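Uncharacterized protein (Staphylococcus aureus subsp. aureus Mu50, PDB 4EBG) is of unknown function but is a secreted staphylococcal protein of the DUF4467 family, with a cystatin-like fold in which a long helix packs on an antiparallel sheet. Local coordinates at residues D5-Y10 / I31-S36; H39-G44 / H87-E92; I47-Q52 / F63-K68. All blocks are in the same frame, centred on the assembly; numbering follows the deposited sequence.

Contact 1: residues D5-Y10 / I31-S36; sequences DIDKVY and IKQEDS. With PO4 (phosphate ion), chain D.
Gln-33 lays its stem over one face of the Tyr-10 ring and carries its amide on toward Ile-6. Its CB sits 4.0 Å from the centroid of the Tyr-10 ring and only 15° off the ring normal, a CH-pi contact over the face. CG lies beyond the rim on the same side, 4.0 Å from Tyr-10 CE2. With CG anti to the backbone N (chi1 179°) and chi2 likewise extended, the chain runs straight past the ring, and its amide plane ends within 9° of the ring plane. At the tip, Gln-33 CD and OE1 press on Ile-6, OE1 approaching CG2 of Ile-6 to 3.3 Å. OE1 accepts a hydrogen bond from Gln-3 and another from a water, at 2.8 Å from OE1, that also donates to Asp-7 OD1; NE2 is bonded to Asp-93. The contact thus joins the start of the long helix 3-23 to the loop that leads into strand 37-41, the helix being the one that lies on the sheet in this cystatin-like fold. At the ring's edge, in its plane, Ile-31 CG2 meets CE1 of Tyr-10 at 3.9 Å. The phenol oxygen lies 3.2 Å from Ser-36 CB and is hydrogen-bonded to Thr-38. Ser-36 OG instead turns back to Lys-32 O (2.7 Å between them), while Asp-35 N reaches that same oxygen from the opposite face of its carbonyl plane. Lys-32 bends at chi3 and chi4 to bring NZ to O3 of a phosphate at 2.6 Å; the ion, probably from the crystallisation liquor, is also hydrogen-bonded to Lys-28.

Contact 2: residues H39-G44 / H87-E92; sequences HVYKDG and HKADYE
Different first torsions bring His-39 and Glu-92 together: the imidazole CG stands anti to its carbonyl carbon (chi1 -69°), the glutamate CG anti to its backbone N (chi1 172°), and the two side chains run side by side in the same direction. His-39 NE2 donates to Glu-92 OE2 at 2.7 Å, reaching the oxygen on its anti side, with ring and carboxylate planes 71° apart. The stem of Glu-92 lies alongside as well, its CG 3.3 Å from NE2 of His-39.

Asp-90 holds the turn after the first strand. Its carboxylate CG, placed beside the backbone N, carries OD2 to Asp-43 N, which donates at 2.8 Å from above the carboxylate plane. Asp-90 N in turn gives a short bond to Val-40 O (2.7 Å).

Tyr-41 lies across the loop 87-90. Its CD1 touches CB of His-87, and its CE1 packs on CB of Ala-89 at 3.7 Å. One water joins Tyr-41 OH to His-87 O, and a second accepts from Lys-42 N while donating to Lys-88 O, so one loop carbonyl is tied to the Tyr-41 hydroxyl and the other to the backbone of the turn. Tyr-83 of helix 80-86 stacks on His-87 and meets Tyr-41 edge-to-face.

From the other side of the strands, Val-40 CG2 rests 3.8 Å from CD1 of Tyr-91, where both touch Ile-6 of helix 3-23. The chain after helix 80-86 thereby joins strand 37-41, His-39 facing Glu-92 as a non-hydrogen-bonded pair, and adds an outermost strand, within this chain, to the antiparallel sheet of the cystatin-like fold.

Contact 3: residues I47-Q52 / F63-K68; sequences IVIGIQ and FAYEIK
Ile-47 pairs with Tyr-65, and Ile-49 with Phe-63, through four backbone hydrogen bonds, two for each antiparallel hydrogen-bonded pair. They are of normal length and fairly straight: Ile-47 N to Tyr-65 O is 2.9 Å and Tyr-65 N to Ile-47 O 2.8 Å. Between them Val-48 and Ala-64 form a non-hydrogen-bonded pair, where CA of Val-48 adds a CH...O contact of 3.3 Å to Phe-63 O.

Apolar contacts divide between the two faces of the hairpin. On the face carrying Val-48 and Ala-64, CG2 of the valine meets CB of the alanine at 4.2 Å. On the other face the isoleucine tips do the touching. Ile-49 holds CG1 between its backbone N and carbonyl carbon (chi1 65°), which sends CD1 to CE1 of Tyr-65 at 4.0 Å. Ile-51 takes the same torsion, and its CD1 reaches CE2 of Phe-63 at 3.9 Å, the two side chains crossing at about a right angle. Phe-63 also packs on Lys-22 of the second subunit. At the far end CD1 of Ile-47 lies 4.0 Å from CG1 of Ile-67.

No side-chain polar bond crosses between the strands; Tyr-65 OH is hydrogen-bonded to Gln-13 of helix 3-23.

The backbones of the two hydrogen-bonded pairs satisfy each other, while Val-48 and Ala-64 bond to the flanking strands; Ile-49, Tyr-65 and Ile-67 give helix 3-23 a largely apolar surface, and Ile-51 faces the loop at Ile-31 and Ser-36.

From the N terminus the chain runs into helix 3-23, and contact 1 closes the first loop by bringing the segment before strand 37-41 back to the start of that helix. Contact 2 opens next, in strand 37-41, and closes only at 87-92, enclosing the hairpin of contact 3 within its loop; contact 1 precedes both in series. The sheet joins contacts 2 and 3 where strands 37-41 and 46-52 are neighbours, His-39 O probably accepting from Val-48 N. Contact 1 meets both: the start of the helix packs on contact 2, while Tyr-10 and Val-9 reach Ile-49 and Tyr-65. Helix, central hairpin and edge strand are thereby tied together, with contact 3 buried and contact 2 at the surface.

Contact 1: residues D5-Y10 / I31-S36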
loop_
_atom_site.group_PDB
_atom_site.type_symbol
_atom_site.label_atom_id
_atom_site.label_comp_id
_atom_site.label_asym_id
_atom_site.label_seq_id
_atom_site.Cartn_x
_atom_site.Cartn_y
_atom_site.Cartn_z
ATOM N N ASP B 5 -6.669 -1.320 -22.233
ATOM C CA ASP B 5 -6.787 -0.419 -21.110
ATOM C C ASP B 5 -7.164 -1.114 -19.826
ATOM O O ASP B 5 -6.691 -0.743 -18.765
ATOM C CB ASP B 5 -7.688 0.759 -21.445
ATOM C CG ASP B 5 -6.990 1.773 -22.396
ATOM O OD1 ASP B 5 -5.749 1.690 -22.638
ATOM O OD2 ASP B 5 -7.690 2.641 -22.912
ATOM N N ILE B 6 -8.000 -2.131 -19.902
ATOM C CA ILE B 6 -8.264 -2.942 -18.721
ATOM C C ILE B 6 -6.951 -3.584 -18.222
ATOM O O ILE B 6 -6.725 -3.637 -17.007
ATOM C CB ILE B 6 -9.340 -4.005 -19.017
ATOM C CG1 ILE B 6 -10.700 -3.330 -19.328
ATOM C CG2 ILE B 6 -9.478 -4.980 -17.907
ATOM C CD1 ILE B 6 -11.691 -4.294 -20.016
ATOM N N ASP B 7 -6.114 -4.058 -19.143
ATOM C CA ASP B 7 -4.854 -4.628 -18.755
ATOM C C ASP B 7 -3.982 -3.608 -17.985
ATOM O O ASP B 7 -3.309 -3.955 -17.038
ATOM C CB ASP B 7 -4.090 -5.079 -20.022
ATOM C CG ASP B 7 -4.610 -6.393 -20.627
ATOM O OD1 ASP B 7 -5.336 -7.128 -19.946
ATOM O OD2 ASP B 7 -4.253 -6.701 -21.794
ATOM N N LYS B 8 -3.979 -2.355 -18.435
ATOM C CA LYS B 8 -3.273 -1.292 -17.755
ATOM C C LYS B 8 -3.777 -1.120 -16.331
ATOM O O LYS B 8 -2.985 -0.868 -15.435
ATOM C CB LYS B 8 -3.365 0.035 -18.514
ATOM C CG LYS B 8 -2.683 0.029 -19.890
ATOM C CD LYS B 8 -2.859 1.339 -20.599
ATOM C CE LYS B 8 -2.310 1.332 -22.032
ATOM N NZ LYS B 8 -2.860 2.471 -22.844
ATOM N N VAL B 9 -5.091 -1.152 -16.176
ATOM C CA VAL B 9 -5.714 -1.021 -14.852
ATOM C C VAL B 9 -5.258 -2.138 -13.923
ATOM O O VAL B 9 -4.816 -1.873 -12.790
ATOM C CB VAL B 9 -7.270 -0.926 -14.963
ATOM C CG1 VAL B 9 -7.900 -1.056 -13.594
ATOM C CG2 VAL B 9 -7.666 0.416 -15.612
ATOM N N TYR B 10 -5.346 -3.395 -14.368
ATOM C CA TYR B 10 -4.959 -4.495 -13.503
ATOM C C TYR B 10 -3.445 -4.465 -13.242
ATOM O O TYR B 10 -3.041 -4.795 -12.121
ATOM C CB TYR B 10 -5.430 -5.859 -14.052
ATOM C CG TYR B 10 -6.894 -6.104 -13.717
ATOM C CD1 TYR B 10 -7.260 -6.636 -12.527
ATOM C CD2 TYR B 10 -7.907 -5.700 -14.573
ATOM C CE1 TYR B 10 -8.589 -6.789 -12.184
ATOM C CE2 TYR B 10 -9.238 -5.849 -14.238
ATOM C CZ TYR B 10 -9.576 -6.377 -13.048
ATOM O OH TYR B 10 -10.872 -6.509 -12.657
ATOM N N ILE B 31 -3.806 -10.209 -8.338
ATOM C CA ILE B 31 -5.170 -9.897 -8.699
ATOM C C ILE B 31 -5.349 -10.268 -10.177
ATOM O O ILE B 31 -4.549 -9.839 -11.018
ATOM C CB ILE B 31 -5.510 -8.409 -8.482
ATOM C CG1 ILE B 31 -5.245 -7.962 -7.024
ATOM C CG2 ILE B 31 -6.930 -8.101 -8.927
ATOM C CD1 ILE B 31 -6.056 -8.698 -5.978
ATOM N N LYS B 32 -6.422 -11.001 -10.453
ATOM C CA LYS B 32 -6.705 -11.457 -11.821
ATOM C C LYS B 32 -8.093 -10.994 -12.263
ATOM O O LYS B 32 -9.045 -11.133 -11.545
ATOM C CB LYS B 32 -6.631 -12.974 -11.872
ATOM C CG LYS B 32 -5.251 -13.552 -11.533
ATOM C CD LYS B 32 -5.252 -15.038 -11.300
ATOM C CE LYS B 32 -5.730 -15.482 -9.911
ATOM N NZ LYS B 32 -4.741 -15.214 -8.789
ATOM N N GLN B 33 -8.158 -10.518 -13.501
ATOM C CA GLN B 33 -9.417 -10.053 -14.076
ATOM C C GLN B 33 -10.511 -11.132 -14.010
ATOM O O GLN B 33 -11.667 -10.833 -13.759
ATOM C CB GLN B 33 -9.183 -9.569 -15.501
ATOM C CG GLN B 33 -10.434 -9.075 -16.200
ATOM C CD GLN B 33 -10.120 -8.546 -17.598
ATOM O OE1 GLN B 33 -8.986 -8.270 -17.900
ATOM N NE2 GLN B 33 -11.157 -8.366 -18.430
ATOM N N GLU B 34 -10.160 -12.386 -14.281
ATOM C CA GLU B 34 -11.149 -13.459 -14.355
ATOM C C GLU B 34 -11.710 -13.861 -12.982
ATOM O O GLU B 34 -12.674 -14.562 -12.914
ATOM C CB GLU B 34 -10.591 -14.697 -15.044
ATOM C CG GLU B 34 -9.515 -15.437 -14.239
ATOM C CD GLU B 34 -8.080 -15.040 -14.589
ATOM O OE1 GLU B 34 -7.873 -13.884 -15.104
ATOM O OE2 GLU B 34 -7.157 -15.898 -14.343
ATOM N N ASP B 35 -11.136 -13.349 -11.909
ATOM C CA ASP B 35 -11.634 -13.532 -10.553
ATOM C C ASP B 35 -12.186 -12.226 -9.972
ATOM O O ASP B 35 -12.421 -12.118 -8.752
ATOM C CB ASP B 35 -10.529 -14.056 -9.652
ATOM C CG ASP B 35 -10.061 -15.445 -10.021
ATOM O OD1 ASP B 35 -10.842 -16.209 -10.636
ATOM O OD2 ASP B 35 -8.914 -15.762 -9.682
ATOM N N SER B 36 -12.373 -11.221 -10.830
ATOM C CA SER B 36 -12.729 -9.877 -10.399
ATOM C C SER B 36 -13.970 -9.430 -11.185
ATOM O O SER B 36 -14.445 -10.158 -12.090
ATOM C CB SER B 36 -11.561 -8.950 -10.635
ATOM O OG SER B 36 -10.394 -9.379 -9.920
HETATM P P PO4 D . -6.235 -17.472 -6.117
HETATM O O1 PO4 D . -7.519 -17.401 -5.287
HETATM O O2 PO4 D . -6.556 -18.447 -7.179
HETATM O O3 PO4 D . -5.956 -16.062 -6.613
HETATM O O4 PO4 D . -5.141 -17.989 -5.143
HETATM O O HOH W 1 -6.331 -7.882 -17.036
#

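Contact 2: residues H39-G44 / H87-E92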
loop_
_atom_site.group_PDB
_atom_site.type_symbol
_atom_site.label_atom_id
_atom_site.label_comp_id
_atom_site.label_asym_id
_atom_site.label_seq_id
_atom_site.Cartn_x
_atom_site.Cartn_y
_atom_site.Cartn_z
ATOM N N HIS B 39 -16.019 -3.084 -15.042
ATOM C CA HIS B 39 -16.959 -2.321 -15.828
ATOM C C HIS B 39 -16.264 -1.131 -16.462
ATOM O O HIS B 39 -15.465 -0.451 -15.804
ATOM C CB HIS B 39 -18.131 -1.812 -15.000
ATOM C CG HIS B 39 -19.049 -2.898 -14.527
ATOM N ND1 HIS B 39 -18.793 -3.652 -13.412
ATOM C CD2 HIS B 39 -20.220 -3.365 -15.041
ATOM C CE1 HIS B 39 -19.769 -4.533 -13.246
ATOM N NE2 HIS B 39 -20.665 -4.356 -14.195
ATOM N N VAL B 40 -16.543 -0.856 -17.735
ATOM C CA VAL B 40 -16.013 0.288 -18.456
ATOM C C VAL B 40 -17.142 1.271 -18.738
ATOM O O VAL B 40 -18.262 0.863 -19.121
ATOM C CB VAL B 40 -15.350 -0.135 -19.790
ATOM C CG1 VAL B 40 -14.847 1.059 -20.580
ATOM C CG2 VAL B 40 -14.267 -1.166 -19.540
ATOM N N TYR B 41 -16.838 2.564 -18.574
ATOM C CA TYR B 41 -17.771 3.647 -18.776
ATOM C C TYR B 41 -17.162 4.685 -19.675
ATOM O O TYR B 41 -15.952 4.797 -19.809
ATOM C CB TYR B 41 -18.188 4.284 -17.443
ATOM C CG TYR B 41 -18.751 3.297 -16.493
ATOM C CD1 TYR B 41 -20.120 2.998 -16.520
ATOM C CD2 TYR B 41 -17.949 2.593 -15.581
ATOM C CE1 TYR B 41 -20.684 2.010 -15.651
ATOM C CE2 TYR B 41 -18.517 1.656 -14.744
ATOM C CZ TYR B 41 -19.863 1.330 -14.803
ATOM O OH TYR B 41 -20.364 0.356 -13.972
ATOM N N LYS B 42 -18.048 5.526 -20.185
ATOM C CA LYS B 42 -17.676 6.717 -20.964
ATOM C C LYS B 42 -16.662 6.375 -22.039
ATOM O O LYS B 42 -15.671 7.049 -22.244
ATOM C CB LYS B 42 -17.296 7.885 -20.021
ATOM C CG LYS B 42 -18.565 8.451 -19.282
ATOM C CD LYS B 42 -18.345 9.705 -18.498
ATOM C CE LYS B 42 -19.531 10.055 -17.633
ATOM N NZ LYS B 42 -19.326 11.387 -16.952
ATOM N N ASP B 43 -16.962 5.256 -22.715
ATOM C CA ASP B 43 -16.208 4.714 -23.841
ATOM C C ASP B 43 -14.735 4.579 -23.538
ATOM O O ASP B 43 -13.890 4.764 -24.407
ATOM C CB ASP B 43 -16.467 5.515 -25.124
ATOM C CG ASP B 43 -16.133 4.732 -26.405
ATOM O OD1 ASP B 43 -16.062 3.468 -26.464
ATOM O OD2 ASP B 43 -15.959 5.407 -27.418
ATOM N N GLY B 44 -14.444 4.157 -22.307
ATOM C CA GLY B 44 -13.098 3.854 -21.894
ATOM C C GLY B 44 -12.450 4.878 -20.981
ATOM O O GLY B 44 -11.343 4.634 -20.530
ATOM N N HIS B 87 -24.328 5.168 -13.913
ATOM C CA HIS B 87 -23.930 5.192 -15.335
ATOM C C HIS B 87 -24.184 3.843 -15.999
ATOM O O HIS B 87 -24.103 2.813 -15.325
ATOM C CB HIS B 87 -22.438 5.530 -15.465
ATOM C CG HIS B 87 -22.040 6.862 -14.898
ATOM N ND1 HIS B 87 -21.725 7.024 -13.573
ATOM C CD2 HIS B 87 -21.947 8.082 -15.456
ATOM C CE1 HIS B 87 -21.446 8.287 -13.343
ATOM N NE2 HIS B 87 -21.558 8.941 -14.471
ATOM N N LYS B 88 -24.369 3.875 -17.310
ATOM C CA LYS B 88 -24.552 2.705 -18.117
ATOM C C LYS B 88 -23.187 2.260 -18.652
ATOM O O LYS B 88 -22.485 2.999 -19.300
ATOM C CB LYS B 88 -25.506 2.971 -19.295
ATOM C CG LYS B 88 -25.787 1.728 -20.145
ATOM C CD LYS B 88 -26.905 1.961 -21.164
ATOM C CE LYS B 88 -26.366 2.575 -22.434
ATOM N NZ LYS B 88 -27.404 3.189 -23.300
ATOM N N ALA B 89 -22.804 1.018 -18.373
ATOM C CA ALA B 89 -21.526 0.477 -18.776
ATOM C C ALA B 89 -21.515 0.186 -20.260
ATOM O O ALA B 89 -22.509 -0.224 -20.854
ATOM C CB ALA B 89 -21.177 -0.754 -17.984
ATOM N N ASP B 90 -20.330 0.368 -20.817
ATOM C CA ASP B 90 -20.035 -0.080 -22.166
ATOM C C ASP B 90 -19.507 -1.521 -22.269
ATOM O O ASP B 90 -19.436 -2.100 -23.334
ATOM C CB ASP B 90 -18.939 0.795 -22.781
ATOM C CG ASP B 90 -19.274 2.235 -22.757
ATOM O OD1 ASP B 90 -20.319 2.608 -23.335
ATOM O OD2 ASP B 90 -18.510 2.988 -22.139
ATOM N N TYR B 91 -19.141 -2.073 -21.124
ATOM C CA TYR B 91 -18.500 -3.374 -21.034
ATOM C C TYR B 91 -18.648 -3.835 -19.613
ATOM O O TYR B 91 -18.473 -3.045 -18.654
ATOM C CB TYR B 91 -17.014 -3.288 -21.382
ATOM C CG TYR B 91 -16.190 -4.506 -21.098
ATOM C CD1 TYR B 91 -15.635 -4.719 -19.826
ATOM C CD2 TYR B 91 -15.963 -5.472 -22.048
ATOM C CE1 TYR B 91 -14.814 -5.812 -19.569
ATOM C CE2 TYR B 91 -15.126 -6.575 -21.785
ATOM C CZ TYR B 91 -14.588 -6.733 -20.536
ATOM O OH TYR B 91 -13.778 -7.786 -20.267
ATOM N N GLU B 92 -18.907 -5.129 -19.437
ATOM C CA GLU B 92 -18.988 -5.786 -18.121
ATOM C C GLU B 92 -18.285 -7.138 -18.220
ATOM O O GLU B 92 -18.548 -7.919 -19.158
ATOM C CB GLU B 92 -20.457 -6.005 -17.700
ATOM C CG GLU B 92 -20.662 -6.852 -16.429
ATOM C CD GLU B 92 -22.110 -6.899 -15.983
ATOM O OE1 GLU B 92 -22.930 -7.583 -16.627
ATOM O OE2 GLU B 92 -22.434 -6.296 -14.936
HETATM O O HOH W 2 -22.985 0.079 -14.133
HETATM O O HOH W 3 -20.903 5.197 -19.678
#

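Contact 3: residues I47-Q52 / F63-K68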
loop_
_atom_site.group_PDB
_atom_site.type_symbol
_atom_site.label_atom_id
_atom_site.label_comp_id
_atom_site.label_asym_id
_atom_site.label_seq_id
_atom_site.Cartn_x
_atom_site.Cartn_y
_atom_site.Cartn_z
ATOM N N ILE B 47 -12.834 3.229 -15.712
ATOM C CA ILE B 47 -12.923 1.806 -15.520
ATOM C C ILE B 47 -12.999 1.533 -14.030
ATOM O O ILE B 47 -12.192 2.026 -13.272
ATOM C CB ILE B 47 -11.708 1.091 -16.186
ATOM C CG1 ILE B 47 -11.659 1.432 -17.681
ATOM C CG2 ILE B 47 -11.760 -0.411 -15.945
ATOM C CD1 ILE B 47 -10.474 0.747 -18.439
ATOM N N VAL B 48 -14.002 0.760 -13.600
ATOM C CA VAL B 48 -14.228 0.411 -12.213
ATOM C C VAL B 48 -13.998 -1.061 -12.079
ATOM O O VAL B 48 -14.591 -1.864 -12.813
ATOM C CB VAL B 48 -15.641 0.818 -11.745
ATOM C CG1 VAL B 48 -15.792 0.395 -10.282
ATOM C CG2 VAL B 48 -15.912 2.292 -11.886
ATOM N N ILE B 49 -13.147 -1.447 -11.114
ATOM C CA ILE B 49 -12.875 -2.816 -10.819
ATOM C C ILE B 49 -13.260 -3.140 -9.397
ATOM O O ILE B 49 -13.145 -2.308 -8.520
ATOM C CB ILE B 49 -11.415 -3.244 -11.127
ATOM C CG1 ILE B 49 -10.432 -2.521 -10.222
ATOM C CG2 ILE B 49 -11.139 -3.036 -12.629
ATOM C CD1 ILE B 49 -8.966 -3.005 -10.429
ATOM N N GLY B 50 -13.680 -4.373 -9.185
ATOM C CA GLY B 50 -13.962 -4.926 -7.886
ATOM C C GLY B 50 -13.075 -6.153 -7.719
ATOM O O GLY B 50 -13.143 -7.081 -8.503
ATOM N N ILE B 51 -12.288 -6.177 -6.635
ATOM C CA ILE B 51 -11.254 -7.160 -6.500
ATOM C C ILE B 51 -11.207 -7.705 -5.080
ATOM O O ILE B 51 -11.654 -7.065 -4.127
ATOM C CB ILE B 51 -9.860 -6.553 -6.861
ATOM C CG1 ILE B 51 -9.395 -5.512 -5.853
ATOM C CG2 ILE B 51 -9.826 -6.032 -8.273
ATOM C CD1 ILE B 51 -7.976 -5.104 -5.924
ATOM N N GLN B 52 -10.596 -8.868 -4.954
ATOM C CA GLN B 52 -10.300 -9.441 -3.637
ATOM C C GLN B 52 -9.028 -8.797 -3.081
ATOM O O GLN B 52 -7.925 -9.233 -3.320
ATOM C CB GLN B 52 -10.122 -10.958 -3.698
ATOM C CG GLN B 52 -9.992 -11.581 -2.298
ATOM C CD GLN B 52 -9.472 -13.018 -2.326
ATOM O OE1 GLN B 52 -9.326 -13.665 -3.373
ATOM N NE2 GLN B 52 -9.129 -13.493 -1.186
ATOM N N PHE B 63 -12.590 0.048 -6.926
ATOM C CA PHE B 63 -11.708 1.152 -7.238
ATOM C C PHE B 63 -12.032 1.698 -8.613
ATOM O O PHE B 63 -12.310 0.920 -9.539
ATOM C CB PHE B 63 -10.251 0.701 -7.258
ATOM C CG PHE B 63 -9.789 0.147 -5.950
ATOM C CD1 PHE B 63 -9.438 0.995 -4.881
ATOM C CD2 PHE B 63 -9.729 -1.212 -5.761
ATOM C CE1 PHE B 63 -9.048 0.477 -3.676
ATOM C CE2 PHE B 63 -9.359 -1.715 -4.555
ATOM C CZ PHE B 63 -8.959 -0.881 -3.527
ATOM N N ALA B 64 -12.089 3.022 -8.724
ATOM C CA ALA B 64 -12.285 3.675 -9.986
ATOM C C ALA B 64 -10.970 4.188 -10.552
ATOM O O ALA B 64 -10.190 4.830 -9.833
ATOM C CB ALA B 64 -13.278 4.845 -9.851
ATOM N N TYR B 65 -10.738 3.937 -11.835
ATOM C CA TYR B 65 -9.584 4.422 -12.553
ATOM C C TYR B 65 -10.053 5.320 -13.677
ATOM O O TYR B 65 -11.107 5.077 -14.310
ATOM C CB TYR B 65 -8.779 3.245 -13.167
ATOM C CG TYR B 65 -8.004 2.444 -12.171
ATOM C CD1 TYR B 65 -8.616 1.566 -11.324
ATOM C CD2 TYR B 65 -6.647 2.569 -12.083
ATOM C CE1 TYR B 65 -7.896 0.851 -10.395
ATOM C CE2 TYR B 65 -5.906 1.835 -11.164
ATOM C CZ TYR B 65 -6.524 0.993 -10.341
ATOM O OH TYR B 65 -5.748 0.290 -9.437
ATOM N N GLU B 66 -9.201 6.278 -13.989
ATOM C CA GLU B 66 -9.369 7.042 -15.232
ATOM C C GLU B 66 -8.245 6.673 -16.166
ATOM O O GLU B 66 -7.114 6.402 -15.726
ATOM C CB GLU B 66 -9.298 8.529 -14.945
ATOM C CG GLU B 66 -10.456 9.008 -14.154
ATOM C CD GLU B 66 -10.473 10.490 -14.022
ATOM O OE1 GLU B 66 -10.937 11.168 -14.968
ATOM O OE2 GLU B 66 -9.996 10.949 -12.974
ATOM N N ILE B 67 -8.552 6.653 -17.455
ATOM C CA ILE B 67 -7.547 6.431 -18.461
ATOM C C ILE B 67 -7.291 7.819 -19.028
ATOM O O ILE B 67 -8.178 8.434 -19.627
ATOM C CB ILE B 67 -8.012 5.507 -19.581
ATOM C CG1 ILE B 67 -8.424 4.130 -19.037
ATOM C CG2 ILE B 67 -6.916 5.325 -20.549
ATOM C CD1 ILE B 67 -7.347 3.358 -18.205
ATOM N N LYS B 68 -6.100 8.341 -18.747
ATOM C CA LYS B 68 -5.711 9.658 -19.215
ATOM C C LYS B 68 -4.324 9.582 -19.834
ATOM O O LYS B 68 -3.397 9.028 -19.273
ATOM C CB LYS B 68 -5.748 10.689 -18.094
ATOM C CG LYS B 68 -7.114 11.262 -17.797
ATOM C CD LYS B 68 -6.989 12.418 -16.808
ATOM C CE LYS B 68 -8.230 12.565 -15.956
ATOM N NZ LYS B 68 -7.917 13.150 -14.618
#